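Local coordinates for solute binding protein MsmE (Bacillus subtilis subsp. subtilis str. 168, PDB 4R6H), which binds melibiose, raffinose and stachyose and serves as the solute-binding component of an ABC transporter that imports these sugars, at residues Gln116-Pro120 against Asn121-Ile125; Gly221-Gln224 against Trp225-Thr229; Gly272-Gly275 against Gln276-Gln280; Ala312-Lys315 against Asp316-Leu320; Ala354-Phe357 against Tyr358-Asp361. One frame throughout, in Å; residues are numbered along the deposited sequence.

Interaction 1. Residues Gln116-Pro120 against Asn121-Ile125; sequences QDLDP and NLNSI
Leu118 and Leu122 form the dense side of this turn, their side chains crossing at about a right angle with Leu118 CD1 3.9 Å from Leu122 CB. Both leucines are buried and also rest on Pro137 of strand 136-137. The other methyl of Leu118, CD2, slides past the amide of Asn123 and lies 3.5 Å from its OD1. The backbone is tied just as closely: Leu122 N donates to Asp119 O at 2.8 Å, and Asn123 N donates to Pro120 O.

The polar flank is looser and runs through water. Asp119 has CG anti to its own N (chi1 -172°), which carries the carboxylate forward alongside Asn121, the two flat groups 26° apart. OD1 takes the N-H of Asn121 at 2.8 Å on its anti side, somewhat out of the carboxylate plane. OD2 is joined to the Asn121 amide by water 2, which donates to Asp119 OD2 and accepts from Asn121 ND2; Gln140 is a second partner of this oxygen. Water 1 donates to both Leu118 O and Asn123 OD1, and water 3 links Pro120 O to Ser124 N. An aspartate oxygen bound to the N-H two residues on, with proline between, is an Asx turn, here leading into the 3-10 turn that precedes helix 123-126.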
loop_
_atom_site.group_PDB
_atom_site.type_symbol
_atom_site.label_atom_id
_atom_site.label_comp_id
_atom_site.label_asym_id
_atom_site.label_seq_id
_atom_site.Cartn_x
_atom_site.Cartn_y
_atom_site.Cartn_z
ATOM N N GLN A 116 16.479 16.510 4.232
ATOM C CA GLN A 116 15.928 17.482 5.168
ATOM C C GLN A 116 14.417 17.604 5.032
ATOM O O GLN A 116 13.759 18.011 5.980
ATOM C CB GLN A 116 16.579 18.858 5.024
ATOM C CG GLN A 116 16.307 19.591 3.740
ATOM C CD GLN A 116 16.862 21.014 3.756
ATOM O OE1 GLN A 116 17.027 21.613 4.815
ATOM N NE2 GLN A 116 17.151 21.554 2.579
ATOM N N ASP A 117 13.870 17.239 3.875
ATOM C CA ASP A 117 12.440 17.340 3.665
ATOM C C ASP A 117 11.684 16.013 3.637
ATOM O O ASP A 117 10.508 15.975 3.234
ATOM C CB ASP A 117 12.168 18.120 2.386
ATOM C CG ASP A 117 12.567 19.582 2.499
ATOM O OD1 ASP A 117 12.333 20.200 3.564
ATOM O OD2 ASP A 117 13.114 20.100 1.514
ATOM N N LEU A 118 12.324 14.940 4.098
ATOM C CA LEU A 118 11.640 13.663 4.200
ATOM C C LEU A 118 10.377 13.780 5.073
ATOM O O LEU A 118 10.447 14.340 6.196
ATOM C CB LEU A 118 12.542 12.597 4.787
ATOM C CG LEU A 118 11.929 11.205 5.021
ATOM C CD1 LEU A 118 11.439 10.557 3.715
ATOM C CD2 LEU A 118 12.853 10.240 5.747
ATOM N N ASP A 119 9.224 13.311 4.594
ATOM C CA ASP A 119 8.003 13.328 5.409
ATOM C C ASP A 119 8.264 12.577 6.707
ATOM O O ASP A 119 8.645 11.426 6.673
ATOM C CB ASP A 119 6.818 12.734 4.615
ATOM C CG ASP A 119 5.459 12.888 5.331
ATOM O OD1 ASP A 119 5.408 12.755 6.567
ATOM O OD2 ASP A 119 4.460 13.130 4.621
ATOM N N PRO A 120 8.077 13.237 7.869
ATOM C CA PRO A 120 8.351 12.477 9.101
ATOM C C PRO A 120 7.504 11.207 9.324
ATOM O O PRO A 120 7.900 10.372 10.097
ATOM C CB PRO A 120 8.085 13.495 10.234
ATOM C CG PRO A 120 7.356 14.629 9.613
ATOM C CD PRO A 120 7.534 14.583 8.121
ATOM N N ASN A 121 6.369 11.074 8.647
ATOM C CA ASN A 121 5.618 9.820 8.686
ATOM C C ASN A 121 6.367 8.638 8.066
ATOM O O ASN A 121 6.014 7.476 8.311
ATOM C CB ASN A 121 4.268 9.984 8.003
ATOM C CG ASN A 121 3.243 10.644 8.893
ATOM O OD1 ASN A 121 3.278 10.518 10.132
ATOM N ND2 ASN A 121 2.338 11.343 8.279
ATOM N N LEU A 122 7.442 8.932 7.337
ATOM C CA LEU A 122 8.276 7.939 6.704
ATOM C C LEU A 122 9.587 7.657 7.452
ATOM O O LEU A 122 10.337 6.782 7.021
ATOM C CB LEU A 122 8.581 8.368 5.252
ATOM C CG LEU A 122 7.389 8.476 4.295
ATOM C CD1 LEU A 122 7.790 8.914 2.902
ATOM C CD2 LEU A 122 6.675 7.125 4.270
ATOM N N ASN A 123 9.840 8.341 8.566
ATOM C CA ASN A 123 11.102 8.089 9.310
ATOM C C ASN A 123 11.358 6.661 9.764
ATOM O O ASN A 123 12.450 6.152 9.599
ATOM C CB ASN A 123 11.177 8.976 10.533
ATOM C CG ASN A 123 11.414 10.417 10.197
ATOM O OD1 ASN A 123 11.741 10.771 9.059
ATOM N ND2 ASN A 123 11.270 11.284 11.202
ATOM N N SER A 124 10.359 6.006 10.343
ATOM C CA SER A 124 10.520 4.636 10.818
ATOM C C SER A 124 10.639 3.634 9.710
ATOM O O SER A 124 11.060 2.510 9.944
ATOM C CB SER A 124 9.318 4.211 11.680
ATOM O OG SER A 124 9.323 4.934 12.882
ATOM N N ILE A 125 10.194 4.007 8.504
ATOM C CA ILE A 125 10.138 3.069 7.413
ATOM C C ILE A 125 11.388 3.149 6.564
ATOM O O ILE A 125 11.939 2.102 6.174
ATOM C CB ILE A 125 8.845 3.304 6.579
ATOM C CG1 ILE A 125 7.621 3.051 7.489
ATOM C CG2 ILE A 125 8.778 2.366 5.385
ATOM C CD1 ILE A 125 6.347 3.785 7.106
HETATM O O HOH W 1 12.017 13.243 8.317
HETATM O O HOH W 2 2.209 11.489 5.338
HETATM O O HOH W 3 8.108 7.710 11.300
#

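Interaction 2. Residues Gly221-Gln224 against Trp225-Thr229; sequences GTFQ and WSKFT
Phe223 drives the edge of its ring onto the indole face of Trp225 in a T-shaped stack: its ring centroid lies 4.7 Å from that of the five-membered ring, and the planes stand 83° apart. The leading atoms are CD2 and CE2. Phe223 CD2 lies 3.5 Å from Trp225 NE1, while Phe223 CE2 sits 3.6 Å from Trp225 CD2, over the middle of the indole. Phe223 has CG anti to its backbone N (chi1 -179°), which sends the ring forward along the chain, so that its far end also meets the lysine side chain, CZ being 4.0 Å from Lys227 CB. The tryptophan rim in turn lies over a face of the Phe228 ring.

Beside this aromatic group the backbone closes a turn, Lys227 N donating to Gln224 O at 3.0 Å. Water 4 accepts from both Gln224 N and Lys227 NZ, on the polar side. Helix 401-420 packs against the aromatic group, Tyr412 adding a second edge-to-face partner for Trp225 and Leu408 touching both Trp225 and Phe228. With an alanine in place of the indole, the Phe223 edge would probably lose its facing surface and a gap is likely to open beside Tyr412 and Leu408. Ring packing and dispersion thus anchor the loop to helix 401-420, while water meets Gln224 N and the lysine ammonium on its polar side.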
loop_
_atom_site.group_PDB
_atom_site.type_symbol
_atom_site.label_atom_id
_atom_site.label_comp_id
_atom_site.label_asym_id
_atom_site.label_seq_id
_atom_site.Cartn_x
_atom_site.Cartn_y
_atom_site.Cartn_z
ATOM N N GLY A 221 8.470 -15.628 15.687
ATOM C CA GLY A 221 7.859 -16.899 15.380
ATOM C C GLY A 221 6.942 -17.492 16.423
ATOM O O GLY A 221 6.368 -18.548 16.186
ATOM N N THR A 222 6.816 -16.819 17.562
ATOM C CA THR A 222 5.969 -17.306 18.671
ATOM C C THR A 222 4.511 -16.801 18.634
ATOM O O THR A 222 3.716 -17.163 19.491
ATOM C CB THR A 222 6.567 -17.025 20.054
ATOM O OG1 THR A 222 6.576 -15.617 20.333
ATOM C CG2 THR A 222 8.006 -17.598 20.148
ATOM N N PHE A 223 4.153 -15.996 17.633
ATOM C CA PHE A 223 2.783 -15.487 17.542
ATOM C C PHE A 223 1.725 -16.589 17.539
ATOM O O PHE A 223 1.804 -17.560 16.784
ATOM C CB PHE A 223 2.645 -14.660 16.248
ATOM C CG PHE A 223 1.282 -14.063 16.049
ATOM C CD1 PHE A 223 0.817 -13.110 16.921
ATOM C CD2 PHE A 223 0.462 -14.502 15.017
ATOM C CE1 PHE A 223 -0.447 -12.553 16.757
ATOM C CE2 PHE A 223 -0.805 -13.949 14.838
ATOM C CZ PHE A 223 -1.263 -12.991 15.725
ATOM N N GLN A 224 0.705 -16.390 18.372
ATOM C CA GLN A 224 -0.427 -17.298 18.429
ATOM C C GLN A 224 -1.530 -16.816 17.489
ATOM O O GLN A 224 -2.136 -15.781 17.735
ATOM C CB GLN A 224 -0.955 -17.352 19.855
ATOM C CG GLN A 224 0.006 -17.985 20.856
ATOM C CD GLN A 224 0.458 -19.347 20.421
ATOM O OE1 GLN A 224 1.585 -19.511 19.954
ATOM N NE2 GLN A 224 -0.429 -20.334 20.531
ATOM N N TRP A 225 -1.804 -17.598 16.450
ATOM C CA TRP A 225 -2.771 -17.230 15.420
ATOM C C TRP A 225 -4.203 -17.197 15.934
ATOM O O TRP A 225 -5.096 -16.673 15.275
ATOM C CB TRP A 225 -2.582 -18.087 14.157
ATOM C CG TRP A 225 -1.373 -17.584 13.419
ATOM C CD1 TRP A 225 -0.068 -17.927 13.632
ATOM C CD2 TRP A 225 -1.363 -16.563 12.412
ATOM N NE1 TRP A 225 0.754 -17.190 12.792
ATOM C CE2 TRP A 225 -0.022 -16.356 12.033
ATOM C CE3 TRP A 225 -2.367 -15.829 11.773
ATOM C CZ2 TRP A 225 0.344 -15.419 11.054
ATOM C CZ3 TRP A 225 -2.016 -14.905 10.801
ATOM C CH2 TRP A 225 -0.661 -14.701 10.466
ATOM N N SER A 226 -4.437 -17.745 17.128
ATOM C CA SER A 226 -5.717 -17.550 17.775
ATOM C C SER A 226 -6.072 -16.062 17.948
ATOM O O SER A 226 -7.265 -15.698 17.978
ATOM C CB SER A 226 -5.747 -18.273 19.140
ATOM O OG SER A 226 -4.806 -17.706 20.026
ATOM N N LYS A 227 -5.058 -15.183 17.996
ATOM C CA LYS A 227 -5.284 -13.752 18.129
ATOM C C LYS A 227 -5.748 -13.094 16.813
ATOM O O LYS A 227 -6.220 -11.965 16.812
ATOM C CB LYS A 227 -3.994 -13.075 18.632
ATOM C CG LYS A 227 -3.634 -13.514 20.045
ATOM C CD LYS A 227 -2.361 -12.890 20.576
ATOM C CE LYS A 227 -2.325 -13.013 22.100
ATOM N NZ LYS A 227 -1.054 -13.638 22.546
ATOM N N PHE A 228 -5.610 -13.809 15.715
ATOM C CA PHE A 228 -5.976 -13.315 14.398
ATOM C C PHE A 228 -7.442 -13.660 14.095
ATOM O O PHE A 228 -8.026 -13.097 13.165
ATOM C CB PHE A 228 -5.082 -13.955 13.336
ATOM C CG PHE A 228 -4.935 -13.147 12.059
ATOM C CD1 PHE A 228 -4.015 -12.134 12.016
ATOM C CD2 PHE A 228 -5.672 -13.449 10.906
ATOM C CE1 PHE A 228 -3.821 -11.407 10.859
ATOM C CE2 PHE A 228 -5.487 -12.702 9.746
ATOM C CZ PHE A 228 -4.566 -11.694 9.732
ATOM N N THR A 229 -8.042 -14.606 14.829
ATOM C CA THR A 229 -9.362 -15.108 14.478
ATOM C C THR A 229 -10.441 -14.048 14.415
ATOM O O THR A 229 -11.391 -14.143 13.609
ATOM C CB THR A 229 -9.784 -16.231 15.487
ATOM O OG1 THR A 229 -8.738 -17.214 15.538
ATOM C CG2 THR A 229 -11.070 -16.876 15.130
HETATM O O HOH W 4 1.205 -14.143 20.607
#

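Interaction 3. Residues Gly272-Gly275 against Gln276-Gln280; sequences GTLG and QDVAQ
Gln276 lays its extended side chain over Thr273, with CG 3.3 Å from Thr273 O and OE1 3.5 Å from Thr273 CG2. Its CG stands between the backbone N and the carbonyl carbon (chi1 66°), which turns the chain back toward the start of the helix. There the amide oxygen OE1 finds its polar partner in the hydroxyl of Ser344.

Asp277 approaches the same threonine obliquely. Thr273 OG1 donates to Asp277 OD2 at 2.9 Å, meeting the oxygen from above the carboxylate plane, 36° out of it. The threonine occupies the N-cap position of helix 274-281, yet its hydroxyl caps no backbone N-H and is spent on this carboxylate one turn on. The first regular helical bond closes alongside, from Asp277 N to Thr273 O at 3.0 Å. A negative charge in the first turn would probably be favoured by the helix dipole.

On another side of the helix the packing is apolar. Leu274 CD1 lies 3.7 Å from Val278 CG2, and both side chains touch Met260 of helix 256-261. The Val278 methyl CG2 also closes to 3.2 Å of Leu274 O, the carbonyl that accepts from Val278 N. Gly275 O accepts the next bond in the series, from Ala279 N at 2.9 Å, and the Ala279 methyl packs beside that oxygen.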
loop_
_atom_site.group_PDB
_atom_site.type_symbol
_atom_site.label_atom_id
_atom_site.label_comp_id
_atom_site.label_asym_id
_atom_site.label_seq_id
_atom_site.Cartn_x
_atom_site.Cartn_y
_atom_site.Cartn_z
ATOM N N GLY A 272 -7.080 3.587 -4.496
ATOM C CA GLY A 272 -6.183 4.698 -4.802
ATOM C C GLY A 272 -6.684 5.683 -5.852
ATOM O O GLY A 272 -6.343 6.848 -5.765
ATOM N N THR A 273 -7.411 5.228 -6.858
ATOM C CA THR A 273 -7.877 6.146 -7.910
ATOM C C THR A 273 -9.388 6.131 -8.055
ATOM O O THR A 273 -9.928 6.613 -9.039
ATOM C CB THR A 273 -7.260 5.871 -9.272
ATOM O OG1 THR A 273 -7.593 4.525 -9.685
ATOM C CG2 THR A 273 -5.736 6.036 -9.215
ATOM N N LEU A 274 -10.084 5.596 -7.069
ATOM C CA LEU A 274 -11.517 5.389 -7.228
ATOM C C LEU A 274 -12.253 6.712 -7.385
ATOM O O LEU A 274 -13.112 6.863 -8.283
ATOM C CB LEU A 274 -12.122 4.568 -6.074
ATOM C CG LEU A 274 -13.632 4.232 -6.170
ATOM C CD1 LEU A 274 -13.960 3.440 -7.420
ATOM C CD2 LEU A 274 -14.124 3.477 -4.928
ATOM N N GLY A 275 -11.939 7.670 -6.517
ATOM C CA GLY A 275 -12.627 8.954 -6.537
ATOM C C GLY A 275 -12.492 9.616 -7.874
ATOM O O GLY A 275 -13.442 10.080 -8.478
ATOM N N GLN A 276 -11.260 9.667 -8.366
ATOM C CA GLN A 276 -11.008 10.406 -9.601
ATOM C C GLN A 276 -11.650 9.689 -10.791
ATOM O O GLN A 276 -12.194 10.314 -11.735
ATOM C CB GLN A 276 -9.486 10.648 -9.776
ATOM C CG GLN A 276 -8.575 9.412 -10.003
ATOM C CD GLN A 276 -7.080 9.586 -9.670
ATOM O OE1 GLN A 276 -6.197 9.290 -10.488
ATOM N NE2 GLN A 276 -6.806 9.984 -8.487
ATOM N N ASP A 277 -11.624 8.366 -10.766
ATOM C CA ASP A 277 -12.194 7.568 -11.845
ATOM C C ASP A 277 -13.725 7.686 -11.877
ATOM O O ASP A 277 -14.326 7.794 -12.955
ATOM C CB ASP A 277 -11.803 6.109 -11.710
ATOM C CG ASP A 277 -10.331 5.865 -11.937
ATOM O OD1 ASP A 277 -9.671 6.720 -12.578
ATOM O OD2 ASP A 277 -9.884 4.808 -11.399
ATOM N N VAL A 278 -14.345 7.663 -10.702
ATOM C CA VAL A 278 -15.788 7.825 -10.586
ATOM C C VAL A 278 -16.213 9.227 -11.038
ATOM O O VAL A 278 -17.201 9.357 -11.758
ATOM C CB VAL A 278 -16.215 7.578 -9.098
ATOM C CG1 VAL A 278 -17.618 8.109 -8.796
ATOM C CG2 VAL A 278 -16.140 6.102 -8.790
ATOM N N ALA A 279 -15.459 10.247 -10.618
ATOM C CA ALA A 279 -15.773 11.638 -11.005
ATOM C C ALA A 279 -15.790 11.829 -12.502
ATOM O O ALA A 279 -16.582 12.660 -13.009
ATOM C CB ALA A 279 -14.806 12.592 -10.351
ATOM N N GLN A 280 -14.967 11.072 -13.234
ATOM C CA GLN A 280 -14.951 11.173 -14.693
ATOM C C GLN A 280 -16.232 10.651 -15.337
ATOM O O GLN A 280 -16.623 11.124 -16.416
ATOM C CB GLN A 280 -13.724 10.444 -15.271
ATOM C CG GLN A 280 -12.388 11.033 -14.827
ATOM C CD GLN A 280 -12.044 12.349 -15.504
ATOM O OE1 GLN A 280 -12.048 13.420 -14.871
ATOM N NE2 GLN A 280 -11.739 12.280 -16.795
#

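Interaction 4. Residues Ala312-Lys315 against Asp316-Leu320; sequences AAWK and DSPQL
Trp314 O accepts from Ser317 N at 3.0 Å and closes a type I beta turn in which Lys315 and Asp316 are the corner residues. A second type I turn follows at once, from Ser317 to Leu320, so the chain leaving strand 310-313 doubles back before helix 320-331 begins. The return brings the leucine back to Ala313 of strand 310-313: Leu320 CD1 lies 3.6 Å from Ala313 CB, and its other methyl, CD2, faces Lys315 O.

Trp314 folds its indole beneath the first turn. With CG anti to the backbone N (chi1 -180°), the ring passes under the Asp316-Ser317 peptide, Asp316 C lying 3.8 Å above the middle of the ring system and Ser317 N nearer its rim. Asp316 CB makes a CH-pi contact with the same face, 4.1 Å from the centroid of the five-membered ring. At the indole edge, water 5 accepts from Trp314 NE1 and donates to Asp316 OD2.

The second turn carries an ST turn: Ser317 OG accepts from Gln319 N at 2.8 Å, and that hydroxyl is also hydrogen-bonded to Asp90. Gln319 takes the N-cap position of helix 320-331.

On the exposed corner Lys315 and Asp316 run side by side. The lysine is extended beyond CG until a bend at chi4 (76°), which brings NZ to 2.9 Å from Asp316 OD2 in a salt bridge; this is one of two modelled conformers of Lys315, and the pairing is therefore not firmly fixed. Water 6 spans Lys315 O and Ser317 O.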
loop_
_atom_site.group_PDB
_atom_site.type_symbol
_atom_site.label_atom_id
_atom_site.label_comp_id
_atom_site.label_asym_id
_atom_site.label_seq_id
_atom_site.Cartn_x
_atom_site.Cartn_y
_atom_site.Cartn_z
ATOM N N ALA A 312 16.323 3.420 -4.627
ATOM C CA ALA A 312 17.459 3.048 -3.815
ATOM C C ALA A 312 18.644 2.860 -4.750
ATOM O O ALA A 312 18.483 2.390 -5.882
ATOM C CB ALA A 312 17.175 1.749 -3.081
ATOM N N ALA A 313 19.824 3.285 -4.321
ATOM C CA ALA A 313 21.045 3.133 -5.129
ATOM C C ALA A 313 21.780 1.919 -4.629
ATOM O O ALA A 313 21.890 1.661 -3.426
ATOM C CB ALA A 313 21.927 4.375 -5.028
ATOM N N TRP A 314 22.338 1.167 -5.556
ATOM C CA TRP A 314 23.184 0.047 -5.152
ATOM C C TRP A 314 24.531 0.585 -4.647
ATOM O O TRP A 314 25.205 1.304 -5.375
ATOM C CB TRP A 314 23.423 -0.840 -6.344
ATOM C CG TRP A 314 24.278 -2.046 -6.058
ATOM C CD1 TRP A 314 24.432 -2.694 -4.869
ATOM C CD2 TRP A 314 25.061 -2.755 -7.021
ATOM N NE1 TRP A 314 25.284 -3.784 -5.031
ATOM C CE2 TRP A 314 25.663 -3.846 -6.343
ATOM C CE3 TRP A 314 25.293 -2.589 -8.374
ATOM C CZ2 TRP A 314 26.535 -4.749 -6.993
ATOM C CZ3 TRP A 314 26.154 -3.530 -9.049
ATOM C CH2 TRP A 314 26.741 -4.571 -8.339
ATOM N N LYS A 315 24.873 0.219 -3.414
ATOM C CA LYS A 315 26.087 0.727 -2.768
ATOM C C LYS A 315 27.350 0.406 -3.560
ATOM O O LYS A 315 28.315 1.167 -3.515
ATOM C CB LYS A 315 26.203 0.213 -1.331
ATOM C CG LYS A 315 26.515 -1.271 -1.186
ATOM C CD LYS A 315 26.593 -1.684 0.286
ATOM C CE LYS A 315 26.902 -3.163 0.437
ATOM N NZ LYS A 315 28.335 -3.478 0.181
ATOM N N ASP A 316 27.335 -0.703 -4.287
ATOM C CA ASP A 316 28.496 -1.114 -5.037
ATOM C C ASP A 316 28.371 -0.825 -6.531
ATOM O O ASP A 316 29.171 -1.304 -7.316
ATOM C CB ASP A 316 28.827 -2.581 -4.699
ATOM C CG ASP A 316 29.276 -2.731 -3.258
ATOM O OD1 ASP A 316 29.947 -1.825 -2.725
ATOM O OD2 ASP A 316 28.892 -3.728 -2.627
ATOM N N SER A 317 27.415 0.022 -6.938
ATOM C CA SER A 317 27.321 0.409 -8.331
ATOM C C SER A 317 28.554 1.170 -8.777
ATOM O O SER A 317 28.972 2.097 -8.103
ATOM C CB SER A 317 26.126 1.331 -8.576
ATOM O OG SER A 317 26.121 1.878 -9.902
ATOM N N PRO A 318 29.123 0.784 -9.930
ATOM C CA PRO A 318 30.193 1.626 -10.495
ATOM C C PRO A 318 29.699 3.018 -10.876
ATOM O O PRO A 318 30.498 3.938 -11.000
ATOM C CB PRO A 318 30.632 0.847 -11.738
ATOM C CG PRO A 318 30.216 -0.563 -11.500
ATOM C CD PRO A 318 28.979 -0.498 -10.643
ATOM N N GLN A 319 28.380 3.179 -10.994
ATOM C CA GLN A 319 27.789 4.442 -11.375
ATOM C C GLN A 319 26.993 5.083 -10.210
ATOM O O GLN A 319 26.034 5.825 -10.446
ATOM C CB GLN A 319 26.923 4.206 -12.612
ATOM C CG GLN A 319 27.712 4.455 -13.894
ATOM C CD GLN A 319 27.239 3.644 -15.077
ATOM O OE1 GLN A 319 27.884 3.634 -16.125
ATOM N NE2 GLN A 319 26.120 2.955 -14.920
ATOM N N LEU A 320 27.440 4.827 -8.992
ATOM C CA LEU A 320 26.780 5.336 -7.790
ATOM C C LEU A 320 26.620 6.850 -7.850
ATOM O O LEU A 320 25.603 7.391 -7.419
ATOM C CB LEU A 320 27.557 4.942 -6.527
ATOM C CG LEU A 320 26.940 5.365 -5.202
ATOM C CD1 LEU A 320 25.499 4.882 -5.054
ATOM C CD2 LEU A 320 27.776 4.947 -3.977
HETATM O O HOH W 5 26.450 -5.308 -2.909
HETATM O O HOH W 6 30.197 2.109 -5.848
#

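Interaction 5. Residues Ala354-Phe357 against Tyr358-Asp361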
loop_
_atom_site.group_PDB
_atom_site.type_symbol
_atom_site.label_atom_id
_atom_site.label_comp_id
_atom_site.label_asym_id
_atom_site.label_seq_id
_atom_site.Cartn_x
_atom_site.Cartn_y
_atom_site.Cartn_z
ATOM N N ALA A 354 1.708 17.778 -4.087
ATOM C CA ALA A 354 1.137 17.201 -5.292
ATOM C C ALA A 354 -0.373 17.436 -5.302
ATOM O O ALA A 354 -1.034 17.198 -4.295
ATOM C CB ALA A 354 1.396 15.709 -5.376
ATOM N N ASP A 355 -0.887 17.895 -6.442
ATOM C CA ASP A 355 -2.299 18.183 -6.614
ATOM C C ASP A 355 -3.011 16.911 -7.008
ATOM O O ASP A 355 -3.175 16.600 -8.180
ATOM C CB ASP A 355 -2.447 19.286 -7.652
ATOM C CG ASP A 355 -3.882 19.668 -7.936
ATOM O OD1 ASP A 355 -4.778 19.173 -7.265
ATOM O OD2 ASP A 355 -4.120 20.443 -8.889
ATOM N N ILE A 356 -3.360 16.104 -6.001
ATOM C CA ILE A 356 -3.979 14.808 -6.213
ATOM C C ILE A 356 -5.435 14.846 -5.733
ATOM O O ILE A 356 -5.829 15.712 -4.900
ATOM C CB ILE A 356 -3.183 13.661 -5.507
ATOM C CG1 ILE A 356 -3.203 13.849 -3.971
ATOM C CG2 ILE A 356 -1.745 13.619 -6.036
ATOM C CD1 ILE A 356 -2.536 12.746 -3.188
ATOM N N PHE A 357 -6.203 13.864 -6.178
ATOM C CA PHE A 357 -7.638 13.853 -5.917
ATOM C C PHE A 357 -7.983 13.838 -4.425
ATOM O O PHE A 357 -8.890 14.589 -3.974
ATOM C CB PHE A 357 -8.319 12.703 -6.665
ATOM C CG PHE A 357 -9.803 12.731 -6.532
ATOM C CD1 PHE A 357 -10.427 12.063 -5.508
ATOM C CD2 PHE A 357 -10.562 13.426 -7.450
ATOM C CE1 PHE A 357 -11.812 12.097 -5.410
ATOM C CE2 PHE A 357 -11.956 13.449 -7.337
ATOM C CZ PHE A 357 -12.558 12.771 -6.330
ATOM N N TYR A 358 -7.249 13.047 -3.644
ATOM C CA TYR A 358 -7.549 12.947 -2.219
ATOM C C TYR A 358 -6.774 13.927 -1.351
ATOM O O TYR A 358 -6.708 13.787 -0.116
ATOM C CB TYR A 358 -7.296 11.529 -1.709
ATOM C CG TYR A 358 -8.214 10.487 -2.306
ATOM C CD1 TYR A 358 -9.599 10.623 -2.309
ATOM C CD2 TYR A 358 -7.674 9.333 -2.803
ATOM C CE1 TYR A 358 -10.408 9.611 -2.838
ATOM C CE2 TYR A 358 -8.468 8.327 -3.322
ATOM C CZ TYR A 358 -9.837 8.491 -3.320
ATOM O OH TYR A 358 -10.677 7.477 -3.849
ATOM N N ALA A 359 -6.187 14.969 -1.956
ATOM C CA ALA A 359 -5.413 15.902 -1.163
ATOM C C ALA A 359 -6.186 16.523 0.022
ATOM O O ALA A 359 -5.615 16.682 1.115
ATOM C CB ALA A 359 -4.874 17.031 -2.055
ATOM N N ASN A 360 -7.474 16.826 -0.250
ATOM C CA ASN A 360 -8.436 17.387 0.743
ATOM C C ASN A 360 -8.482 16.517 2.002
ATOM O O ASN A 360 -8.272 16.964 3.134
ATOM C CB ASN A 360 -9.857 17.607 0.114
ATOM C CG ASN A 360 -10.617 16.319 -0.265
ATOM O OD1 ASN A 360 -10.067 15.365 -0.890
ATOM N ND2 ASN A 360 -11.931 16.296 0.087
ATOM N N ASP A 361 -8.700 15.242 1.769
ATOM C CA ASP A 361 -8.825 14.260 2.858
ATOM C C ASP A 361 -7.518 14.026 3.561
ATOM O O ASP A 361 -7.479 13.871 4.777
ATOM C CB ASP A 361 -9.329 12.926 2.309
ATOM C CG ASP A 361 -10.810 12.967 1.938
ATOM O OD1 ASP A 361 -11.607 13.696 2.606
ATOM O OD2 ASP A 361 -11.209 12.261 1.016
HETATM O O HOH W 7 -8.675 17.045 -2.746
HETATM O O HOH W 8 -11.497 14.462 -3.108
#
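Ala354 reaches the second segment through its carbonyl, whose O lies 4.4 Å from Ala359 CB. Asp355 follows as the centre of an inverse gamma turn, closed by a weak bond from Ile356 N to Ala354 O. Ile356 then opens a type I beta turn: its O accepts from Ala359 N at 3.1 Å, and its CG1 packs 4.1 Å from Ala359 CB. Phe357 has CG anti to the backbone N (chi1 -175°), which sets its ring edge against the face of Tyr358 in an offset T-shaped pair, planes 80° apart, with Phe357 CD1 3.6 Å from Tyr358 CD1. Phe357 O receives two waters, of which water 7 also accepts from Asn360 N, hydrating the first turn of the helix.

Tyr358 stands at the N-cap position, and its hydroxyl OH is hydrogen-bonded to Gly275 N. A leucine in place of Tyr358 would probably cost Gly275 N this partner and take the flat surface from the Phe357 edge. The tyrosine touches Leu274 of helix 274-281 and Val287 and Ile289 of strand 287-291, Phe357 touches Gln276, and Ala354 leans on helix 333-343.

The five local contacts follow one another along the chain, but only interactions 3 and 5 meet. Their centres lie about 12 Å apart, and Gly275 CA packs against Phe357 CE1, so the starts of helices 274-281 and 359-364 are joined beside the six-stranded mixed sheet. Interaction 2 is remote, its centre about 37 Å from both, against the C-terminal helix 401-420. Interaction 4 begins on strand 310-313 of the three-stranded sheet, about 34 Å from interaction 5 between centres. Interaction 1 touches strands of both sheets, 136-137 and 370-372, with its centre about 22 Å from that of interaction 4. This layout is consistent with the two-lobed fold of solute-binding proteins, interaction 1 lying near where the lobes connect.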